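Local coordinates for protein putative endo-1,4-beta-xylanase (PDB 5MSX) that probably hydrolyses glycosidic bonds as a family 43 glycoside hydrolase, most likely acting as an arabinofuranosidase on plant pectin, at residues C[23-28]-C[287-292]; C[272-277]-C[304-309]; C[30-35]-C[50-55]. One frame throughout, in Å; residues are numbered along the deposited sequence.

Contact 1 of 3, residues C[23-28]-C[287-292]; sequences NPFGNA and QTYVNQ. With EDO (1,2-ethanediol), chain B.
The phenol of Y289 reaches across to F25 and donates from OH to the backbone O of F25 over 2.6 Å. The hydroxyl sits in the plane of that carbonyl and on one of its lone pairs, with a C=O...OH angle of 124°. F25 O in turn lies at the edge of the Y289 ring, in its plane, and the bond probably helps hold the phenol in place. With CG of Y289 anti to its own carbonyl carbon (chi1 -61°), the ring swings over to A28, whose CA approaches CE2 obliquely at 3.6 Å. The methyl of A28 lies 3.6 Å from Q287 NE2 and as near to T288 O. The amide end of Q287 is committed elsewhere: OE1 accepts from R281, and NE2 donates to the backbone oxygens of N363 and D32.

In the five-bladed propeller of family 43 enzymes, 287-293 is an outermost strand of its three-stranded sheet, and the incoming N-terminal chain lies against it. That chain is shaped by a type I turn from N23 to G26, which contains an Asx turn: N23 OD1 takes the backbone N-H of F25 at 3.1 Å, from well above its carbonyl plane, while ND2 donates to G26 O. P24 CG rests 3.9 Å above one face of the F25 ring, near the rim, and R281 makes a cation-pi contact with the same ring. Further along, a water bridges the backbones, donating to N27 O at 3.0 Å and accepting from V290 N at 3.2 Å.

Contact 2 of 3, residues C[272-277]-C[304-309]; sequences YYFAYL and VELTMD. With EDO (1,2-ethanediol), chain B; EDO (1,2-ethanediol), chain D.
L306 lays one of its methyls, CD2, over a face of the Y276 ring. The CB of Y276 heads toward the 304-309 chain, and a chi1 of 58° sets CG between the backbone N and the carbonyl carbon, which brings the ring beneath L306. CD1 is the first ring atom to feel the methyl, 4.2 Å from L306 CD2. CE1 follows, at 3.6 Å from the same carbon, and CZ is equally near. The methyl therefore sits toward the hydroxyl half of the ring, 4.0 Å from the centroid and 28° off the ring normal, a CH-pi contact. At the tip, OH passes 3.7 Å from L306 CB and 3.0 Å from T307 O, which lies at the ring edge near its plane.

L306 CD2 also lies near a second aromatic, more loosely, at the edge of the F274 ring by CE2. The F274 ring, whose CG is anti to the backbone N (chi1 174°), also takes V304: CG2 meets CD2 of the ring at 4.0 Å, approaching obliquely. The 304-309 chain is held from outside too, since E305 forms a salt bridge with R253 and L306 O accepts from the same arginine. T307 OG1 accepts from D309 N at 3.0 Å, closing an ST turn, and is also bonded to N291.

F274 and Y276, two residues apart, thus offer one aromatic face of the middle strand of a three-stranded antiparallel sheet, a propeller blade of the family 43 fold, to an irregular chain running on toward the C-terminal F5/8 type C domain.

Contact 3 of 3, residues C[30-35]-C[50-55]; sequences IPDMIA and ATTDGY
In the first four-stranded sheet of the propeller, the short strand 34-35, which runs directly into D36, the predicted proton acceptor, pairs antiparallel with the end of strand 45-52. A35 and T51 form the hydrogen-bonded pair: A35 N donates to T51 O at 3.0 Å, in the carbonyl plane, and T51 N returns the bond to A35 O. I34 and T52 form the non-hydrogen-bonded pair, while CB of I34 packs 3.9 Å from A50 CB. Beyond the strand, D53 N donates to M33 O at 2.8 Å, arriving from above that carbonyl plane. CB of M33 meets CB of D53 at 3.6 Å, and SD lies near G54 CA.

D32 extends its carboxylate with CG anti to the backbone N (chi1 -160°), its OD2 lying 3.8 Å from T52 CG2, the two side chains crossing at about a right angle. OD1 accepts from M33 N at 2.8 Å, from above the carboxylate plane. A water donates to OD2 at 2.7 Å and is hydrogen-bonded to T52 OG1. With an alanine here, the M33 amide would probably be left without its acceptor and the water without its carboxylate partner on the 30-35 segment.

The buried polar ends are satisfied from beyond the pair: D53 forms a salt bridge with R286, and T51 OG1, bonded to both D36 OD2 and A93 N, probably helps position the predicted catalytic carboxylate.

Contact 3 comes first to completion along the chain, its two segments lying between those of contact 1, whereas contacts 1 and 2 interlock, their segments alternating in sequence. Contacts 1 and 2 have centres about 8 Å apart and share a sheet, in which strands 272-278 and 287-293 are neighbours, joined by N291 O and F274 N at 2.8 Å; N27 N meets M308 O at the same distance. Contact 3 lies in another sheet, with its centre about 13 Å from contact 1 and 17 Å from contact 2. T288 OG1, 3.0 Å from I34 O, bridges 1 to 3. Together they tie the N-terminal chain, the first sheet and the last sheet of the catalytic propeller.

Contact 1 of 3, residues C[23-28]-C[287-292]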
loop_
_atom_site.group_PDB
_atom_site.type_symbol
_atom_site.label_atom_id
_atom_site.label_comp_id
_atom_site.label_asym_id
_atom_site.label_seq_id
_atom_site.Cartn_x
_atom_site.Cartn_y
_atom_site.Cartn_z
ATOM N N ASN C 23 29.732 -35.744 18.597
ATOM C CA ASN C 23 28.798 -34.989 17.759
ATOM C C ASN C 23 29.482 -33.715 17.228
ATOM O O ASN C 23 29.511 -32.691 17.932
ATOM C CB ASN C 23 27.573 -34.574 18.562
ATOM C CG ASN C 23 26.651 -33.639 17.777
ATOM O OD1 ASN C 23 26.663 -33.621 16.542
ATOM N ND2 ASN C 23 25.826 -32.896 18.495
ATOM N N PRO C 24 30.004 -33.765 15.982
ATOM C CA PRO C 24 30.721 -32.576 15.488
ATOM C C PRO C 24 29.805 -31.412 15.034
ATOM O O PRO C 24 30.315 -30.349 14.694
ATOM C CB PRO C 24 31.578 -33.112 14.317
ATOM C CG PRO C 24 31.072 -34.482 13.993
ATOM C CD PRO C 24 30.088 -34.915 15.060
ATOM N N PHE C 25 28.488 -31.625 15.037
ATOM C CA PHE C 25 27.514 -30.625 14.606
ATOM C C PHE C 25 26.747 -29.931 15.728
ATOM O O PHE C 25 25.887 -29.072 15.450
ATOM C CB PHE C 25 26.566 -31.271 13.611
ATOM C CG PHE C 25 27.287 -32.015 12.551
ATOM C CD1 PHE C 25 28.055 -31.329 11.623
ATOM C CD2 PHE C 25 27.296 -33.395 12.535
ATOM C CE1 PHE C 25 28.785 -32.011 10.669
ATOM C CE2 PHE C 25 28.030 -34.077 11.592
ATOM C CZ PHE C 25 28.763 -33.380 10.648
ATOM N N GLY C 26 27.073 -30.274 16.975
ATOM C CA GLY C 26 26.626 -29.536 18.156
ATOM C C GLY C 26 25.132 -29.319 18.227
ATOM O O GLY C 26 24.372 -30.232 17.899
ATOM N N ASN C 27 24.709 -28.122 18.615
ATOM C CA ASN C 27 23.278 -27.845 18.765
ATOM C C ASN C 27 22.769 -26.817 17.746
ATOM O O ASN C 27 22.722 -25.618 18.015
ATOM C CB ASN C 27 22.925 -27.441 20.205
ATOM C CG ASN C 27 21.410 -27.606 20.513
ATOM O OD1 ASN C 27 20.622 -28.201 19.744
ATOM N ND2 ASN C 27 20.995 -27.046 21.640
ATOM N N ALA C 28 22.401 -27.308 16.568
ATOM C CA ALA C 28 21.836 -26.461 15.511
ATOM C C ALA C 28 20.533 -25.793 15.984
ATOM O O ALA C 28 19.886 -26.262 16.947
ATOM C CB ALA C 28 21.590 -27.301 14.268
ATOM N N GLN C 287 23.308 -27.277 8.212
ATOM C CA GLN C 287 22.436 -26.838 9.304
ATOM C C GLN C 287 22.750 -25.398 9.629
ATOM O O GLN C 287 23.746 -24.851 9.123
ATOM C CB GLN C 287 22.580 -27.750 10.514
ATOM C CG GLN C 287 21.944 -29.099 10.294
ATOM C CD GLN C 287 21.872 -29.913 11.576
ATOM O OE1 GLN C 287 22.888 -30.380 12.065
ATOM N NE2 GLN C 287 20.671 -30.066 12.134
ATOM N N THR C 288 21.878 -24.791 10.445
ATOM C CA THR C 288 21.920 -23.351 10.768
ATOM C C THR C 288 22.174 -23.185 12.249
ATOM O O THR C 288 21.644 -23.955 13.066
ATOM C CB THR C 288 20.658 -22.589 10.301
ATOM O OG1 THR C 288 20.651 -22.522 8.872
ATOM C CG2 THR C 288 20.615 -21.121 10.831
ATOM N N TYR C 289 23.052 -22.234 12.577
ATOM C CA TYR C 289 23.465 -21.936 13.945
ATOM C C TYR C 289 23.279 -20.447 14.211
ATOM O O TYR C 289 23.270 -19.643 13.269
ATOM C CB TYR C 289 24.951 -22.300 14.128
ATOM C CG TYR C 289 25.190 -23.782 13.888
ATOM C CD1 TYR C 289 25.345 -24.269 12.602
ATOM C CD2 TYR C 289 25.153 -24.691 14.924
ATOM C CE1 TYR C 289 25.516 -25.610 12.358
ATOM C CE2 TYR C 289 25.346 -26.057 14.689
ATOM C CZ TYR C 289 25.519 -26.510 13.395
ATOM O OH TYR C 289 25.726 -27.860 13.108
ATOM N N VAL C 290 23.190 -20.087 15.486
ATOM C CA VAL C 290 22.976 -18.682 15.918
ATOM C C VAL C 290 24.014 -18.320 16.995
ATOM O O VAL C 290 24.279 -19.115 17.927
ATOM C CB VAL C 290 21.521 -18.446 16.428
ATOM C CG1 VAL C 290 21.296 -16.993 16.877
ATOM C CG2 VAL C 290 20.508 -18.760 15.334
ATOM N N ASN C 291 24.601 -17.129 16.859
ATOM C CA ASN C 291 25.450 -16.534 17.908
ATOM C C ASN C 291 25.129 -15.073 18.034
ATOM O O ASN C 291 24.540 -14.462 17.126
ATOM C CB ASN C 291 26.933 -16.653 17.561
ATOM C CG ASN C 291 27.456 -18.039 17.755
ATOM O OD1 ASN C 291 27.484 -18.564 18.893
ATOM N ND2 ASN C 291 27.832 -18.665 16.664
ATOM N N GLN C 292 25.586 -14.495 19.129
ATOM C CA GLN C 292 25.473 -13.035 19.339
ATOM C C GLN C 292 26.292 -12.217 18.342
ATOM O O GLN C 292 27.361 -12.646 17.914
ATOM C CB GLN C 292 25.958 -12.652 20.744
ATOM C CG GLN C 292 25.102 -13.220 21.860
ATOM C CD GLN C 292 25.732 -12.957 23.225
ATOM O OE1 GLN C 292 26.883 -13.296 23.478
ATOM N NE2 GLN C 292 24.978 -12.356 24.094
HETATM C C1 EDO B . 30.413 -10.325 18.473
HETATM O O1 EDO B . 30.067 -10.197 17.074
HETATM C C2 EDO B . 30.867 -11.680 18.984
HETATM O O2 EDO B . 29.882 -12.732 18.733
HETATM O O HOH W 1 23.221 -22.752 17.234
#

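Contact 2 of 3, residues C[272-277]-C[304-309]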
loop_
_atom_site.group_PDB
_atom_site.type_symbol
_atom_site.label_atom_id
_atom_site.label_comp_id
_atom_site.label_asym_id
_atom_site.label_seq_id
_atom_site.Cartn_x
_atom_site.Cartn_y
_atom_site.Cartn_z
ATOM N N TYR C 272 21.460 -7.990 19.212
ATOM C CA TYR C 272 21.505 -8.493 17.838
ATOM C C TYR C 272 22.113 -9.904 17.828
ATOM O O TYR C 272 22.944 -10.240 18.681
ATOM C CB TYR C 272 22.304 -7.540 16.946
ATOM C CG TYR C 272 21.549 -6.312 16.552
ATOM C CD1 TYR C 272 21.249 -5.324 17.489
ATOM C CD2 TYR C 272 21.077 -6.147 15.257
ATOM C CE1 TYR C 272 20.540 -4.187 17.133
ATOM C CE2 TYR C 272 20.360 -5.017 14.898
ATOM C CZ TYR C 272 20.095 -4.050 15.835
ATOM O OH TYR C 272 19.376 -2.940 15.484
ATOM N N TYR C 273 21.655 -10.702 16.859
ATOM C CA TYR C 273 22.090 -12.082 16.631
ATOM C C TYR C 273 22.388 -12.285 15.149
ATOM O O TYR C 273 21.789 -11.647 14.295
ATOM C CB TYR C 273 21.000 -13.080 17.081
ATOM C CG TYR C 273 20.726 -12.957 18.552
ATOM C CD1 TYR C 273 21.492 -13.647 19.497
ATOM C CD2 TYR C 273 19.758 -12.074 19.005
ATOM C CE1 TYR C 273 21.262 -13.481 20.860
ATOM C CE2 TYR C 273 19.506 -11.912 20.359
ATOM C CZ TYR C 273 20.260 -12.607 21.276
ATOM O OH TYR C 273 20.000 -12.387 22.605
ATOM N N PHE C 274 23.315 -13.191 14.892
ATOM C CA PHE C 274 23.782 -13.579 13.553
ATOM C C PHE C 274 23.462 -15.070 13.384
ATOM O O PHE C 274 23.895 -15.896 14.194
ATOM C CB PHE C 274 25.294 -13.322 13.458
ATOM C CG PHE C 274 25.924 -13.801 12.189
ATOM C CD1 PHE C 274 25.620 -13.185 10.953
ATOM C CD2 PHE C 274 26.840 -14.848 12.206
ATOM C CE1 PHE C 274 26.228 -13.608 9.781
ATOM C CE2 PHE C 274 27.456 -15.280 11.024
ATOM C CZ PHE C 274 27.153 -14.674 9.818
ATOM N N ALA C 275 22.680 -15.404 12.366
ATOM C CA ALA C 275 22.384 -16.792 12.028
ATOM C C ALA C 275 23.143 -17.109 10.790
ATOM O O ALA C 275 23.233 -16.265 9.898
ATOM C CB ALA C 275 20.926 -16.965 11.759
ATOM N N TYR C 276 23.677 -18.326 10.708
ATOM C CA TYR C 276 24.480 -18.721 9.547
ATOM C C TYR C 276 24.356 -20.217 9.250
ATOM O O TYR C 276 24.135 -21.031 10.131
ATOM C CB TYR C 276 25.942 -18.351 9.756
ATOM C CG TYR C 276 26.554 -18.990 10.990
ATOM C CD1 TYR C 276 26.353 -18.440 12.252
ATOM C CD2 TYR C 276 27.327 -20.150 10.902
ATOM C CE1 TYR C 276 26.911 -19.030 13.384
ATOM C CE2 TYR C 276 27.868 -20.742 12.032
ATOM C CZ TYR C 276 27.665 -20.176 13.268
ATOM O OH TYR C 276 28.217 -20.753 14.406
ATOM N N LEU C 277 24.510 -20.560 7.988
ATOM C CA LEU C 277 24.645 -21.965 7.623
ATOM C C LEU C 277 26.079 -22.396 7.904
ATOM O O LEU C 277 26.983 -21.544 7.987
ATOM C CB LEU C 277 24.247 -22.189 6.152
ATOM C CG LEU C 277 25.205 -21.675 5.083
ATOM C CD1 LEU C 277 26.414 -22.592 4.865
ATOM C CD2 LEU C 277 24.450 -21.483 3.753
ATOM N N VAL C 304 32.312 -12.176 14.576
ATOM C CA VAL C 304 31.447 -13.033 15.385
ATOM C C VAL C 304 32.232 -14.193 15.983
ATOM O O VAL C 304 32.985 -14.821 15.297
ATOM C CB VAL C 304 30.269 -13.598 14.561
ATOM C CG1 VAL C 304 29.413 -14.529 15.426
ATOM C CG2 VAL C 304 29.423 -12.449 14.025
ATOM N N GLU C 305 32.017 -14.457 17.269
ATOM C CA GLU C 305 32.638 -15.581 17.962
ATOM C C GLU C 305 31.717 -16.779 17.716
ATOM O O GLU C 305 30.642 -16.862 18.298
ATOM C CB GLU C 305 32.777 -15.283 19.464
ATOM C CG GLU C 305 33.903 -14.291 19.793
ATOM C CD GLU C 305 35.293 -14.913 19.651
ATOM O OE1 GLU C 305 35.422 -16.162 19.672
ATOM O OE2 GLU C 305 36.281 -14.164 19.526
ATOM N N LEU C 306 32.117 -17.673 16.819
ATOM C CA LEU C 306 31.241 -18.753 16.400
ATOM C C LEU C 306 31.325 -19.944 17.367
ATOM O O LEU C 306 32.404 -20.342 17.786
ATOM C CB LEU C 306 31.586 -19.209 14.977
ATOM C CG LEU C 306 31.591 -18.104 13.924
ATOM C CD1 LEU C 306 32.281 -18.597 12.654
ATOM C CD2 LEU C 306 30.191 -17.596 13.617
ATOM N N THR C 307 30.174 -20.491 17.718
ATOM C CA THR C 307 30.063 -21.739 18.446
ATOM C C THR C 307 28.913 -22.511 17.817
ATOM O O THR C 307 28.048 -21.926 17.146
ATOM C CB THR C 307 29.744 -21.543 19.952
ATOM O OG1 THR C 307 28.349 -21.242 20.117
ATOM C CG2 THR C 307 30.594 -20.393 20.601
ATOM N N MET C 308 28.876 -23.803 18.089
ATOM C CA MET C 308 27.681 -24.581 17.848
ATOM C C MET C 308 26.832 -24.811 19.112
ATOM O O MET C 308 26.101 -25.797 19.177
ATOM C CB MET C 308 28.058 -25.909 17.204
ATOM C CG MET C 308 28.793 -25.747 15.876
ATOM S SD MET C 308 29.204 -27.388 15.305
ATOM C CE MET C 308 29.449 -27.181 13.547
ATOM N N ASP C 309 26.906 -23.903 20.091
ATOM C CA ASP C 309 26.177 -24.059 21.363
ATOM C C ASP C 309 24.821 -23.381 21.349
ATOM O O ASP C 309 23.979 -23.766 22.118
ATOM C CB ASP C 309 26.990 -23.514 22.529
ATOM C CG ASP C 309 28.329 -24.199 22.665
ATOM O OD1 ASP C 309 28.375 -25.427 22.476
ATOM O OD2 ASP C 309 29.344 -23.531 22.956
HETATM C C1 EDO B . 30.413 -10.325 18.473
HETATM O O1 EDO B . 30.067 -10.197 17.074
HETATM C C2 EDO B . 30.867 -11.680 18.984
HETATM O O2 EDO B . 29.882 -12.732 18.733
HETATM C C1 EDO D . 16.095 -11.310 25.074
HETATM O O1 EDO D . 15.520 -11.181 23.756
HETATM C C2 EDO D . 17.596 -11.563 24.947
HETATM O O2 EDO D . 18.086 -10.959 23.729
#

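Contact 3 of 3, residues C[30-35]-C[50-55]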
loop_
_atom_site.group_PDB
_atom_site.type_symbol
_atom_site.label_atom_id
_atom_site.label_comp_id
_atom_site.label_asym_id
_atom_site.label_seq_id
_atom_site.Cartn_x
_atom_site.Cartn_y
_atom_site.Cartn_z
ATOM N N ILE C 30 17.561 -25.494 14.362
ATOM C CA ILE C 30 16.372 -26.229 13.913
ATOM C C ILE C 30 16.749 -27.694 13.769
ATOM O O ILE C 30 17.890 -27.989 13.386
ATOM C CB ILE C 30 15.916 -25.692 12.543
ATOM C CG1 ILE C 30 15.463 -24.234 12.665
ATOM C CG2 ILE C 30 14.807 -26.532 11.912
ATOM C CD1 ILE C 30 14.309 -23.994 13.602
ATOM N N PRO C 31 15.807 -28.620 14.077
ATOM C CA PRO C 31 16.046 -30.082 13.883
ATOM C C PRO C 31 15.717 -30.518 12.463
ATOM O O PRO C 31 14.783 -31.264 12.213
ATOM C CB PRO C 31 15.128 -30.737 14.920
ATOM C CG PRO C 31 14.042 -29.747 15.137
ATOM C CD PRO C 31 14.625 -28.372 14.924
ATOM N N ASP C 32 16.484 -29.985 11.538
ATOM C CA ASP C 32 16.399 -30.337 10.161
ATOM C C ASP C 32 17.667 -29.757 9.533
ATOM O O ASP C 32 18.445 -29.062 10.196
ATOM C CB ASP C 32 15.115 -29.747 9.528
ATOM C CG ASP C 32 14.696 -30.447 8.226
ATOM O OD1 ASP C 32 15.404 -31.379 7.776
ATOM O OD2 ASP C 32 13.685 -30.020 7.613
ATOM N N MET C 33 17.879 -30.073 8.276
ATOM C CA MET C 33 18.897 -29.449 7.482
ATOM C C MET C 33 18.279 -28.244 6.780
ATOM O O MET C 33 17.410 -28.401 5.918
ATOM C CB MET C 33 19.485 -30.478 6.508
ATOM C CG MET C 33 20.278 -31.533 7.278
ATOM S SD MET C 33 21.047 -32.763 6.241
ATOM C CE MET C 33 22.124 -33.599 7.407
ATOM N N ILE C 34 18.681 -27.051 7.238
ATOM C CA ILE C 34 18.234 -25.802 6.682
ATOM C C ILE C 34 19.424 -24.873 6.446
ATOM O O ILE C 34 20.456 -24.970 7.142
ATOM C CB ILE C 34 17.160 -25.116 7.552
ATOM C CG1 ILE C 34 17.696 -24.719 8.938
ATOM C CG2 ILE C 34 15.928 -26.013 7.675
ATOM C CD1 ILE C 34 16.934 -23.557 9.548
ATOM N N ALA C 35 19.264 -24.014 5.450
ATOM C CA ALA C 35 20.247 -23.034 5.073
ATOM C C ALA C 35 19.565 -21.720 4.653
ATOM O O ALA C 35 18.346 -21.664 4.454
ATOM C CB ALA C 35 21.077 -23.572 3.924
ATOM N N ALA C 50 13.499 -20.617 5.547
ATOM C CA ALA C 50 14.807 -21.087 5.100
ATOM C C ALA C 50 14.680 -21.984 3.882
ATOM O O ALA C 50 13.566 -22.389 3.518
ATOM C CB ALA C 50 15.514 -21.814 6.243
ATOM N N THR C 51 15.815 -22.228 3.226
ATOM C CA THR C 51 15.940 -23.327 2.282
ATOM C C THR C 51 15.937 -24.648 3.083
ATOM O O THR C 51 16.718 -24.803 4.040
ATOM C CB THR C 51 17.264 -23.236 1.513
ATOM O OG1 THR C 51 17.400 -21.954 0.905
ATOM C CG2 THR C 51 17.400 -24.373 0.463
ATOM N N THR C 52 15.094 -25.599 2.685
ATOM C CA THR C 52 15.139 -26.913 3.272
ATOM C C THR C 52 16.120 -27.799 2.455
ATOM O O THR C 52 15.996 -27.934 1.246
ATOM C CB THR C 52 13.727 -27.516 3.396
ATOM O OG1 THR C 52 12.916 -26.685 4.263
ATOM C CG2 THR C 52 13.820 -28.953 3.956
ATOM N N ASP C 53 17.114 -28.352 3.149
ATOM C CA ASP C 53 18.248 -29.113 2.579
ATOM C C ASP C 53 17.925 -30.614 2.831
ATOM O O ASP C 53 16.843 -30.944 3.280
ATOM C CB ASP C 53 19.553 -28.709 3.346
ATOM C CG ASP C 53 20.524 -27.819 2.543
ATOM O OD1 ASP C 53 20.134 -27.129 1.548
ATOM O OD2 ASP C 53 21.734 -27.802 2.946
ATOM N N GLY C 54 18.876 -31.514 2.590
ATOM C CA GLY C 54 18.737 -32.917 2.988
ATOM C C GLY C 54 17.899 -33.753 2.009
ATOM O O GLY C 54 17.484 -34.850 2.370
ATOM N N TYR C 55 17.682 -33.257 0.778
ATOM C CA TYR C 55 16.920 -33.986 -0.243
ATOM C C TYR C 55 17.766 -34.860 -1.213
ATOM O O TYR C 55 17.217 -35.492 -2.117
ATOM C CB TYR C 55 15.904 -33.054 -0.953
ATOM C CG TYR C 55 14.583 -33.057 -0.200
ATOM C CD1 TYR C 55 14.507 -32.553 1.093
ATOM C CD2 TYR C 55 13.421 -33.643 -0.751
ATOM C CE1 TYR C 55 13.324 -32.595 1.817
ATOM C CE2 TYR C 55 12.224 -33.686 -0.039
ATOM C CZ TYR C 55 12.178 -33.152 1.242
ATOM O OH TYR C 55 11.027 -33.167 1.976
HETATM O O HOH W 2 12.645 -27.593 7.133
#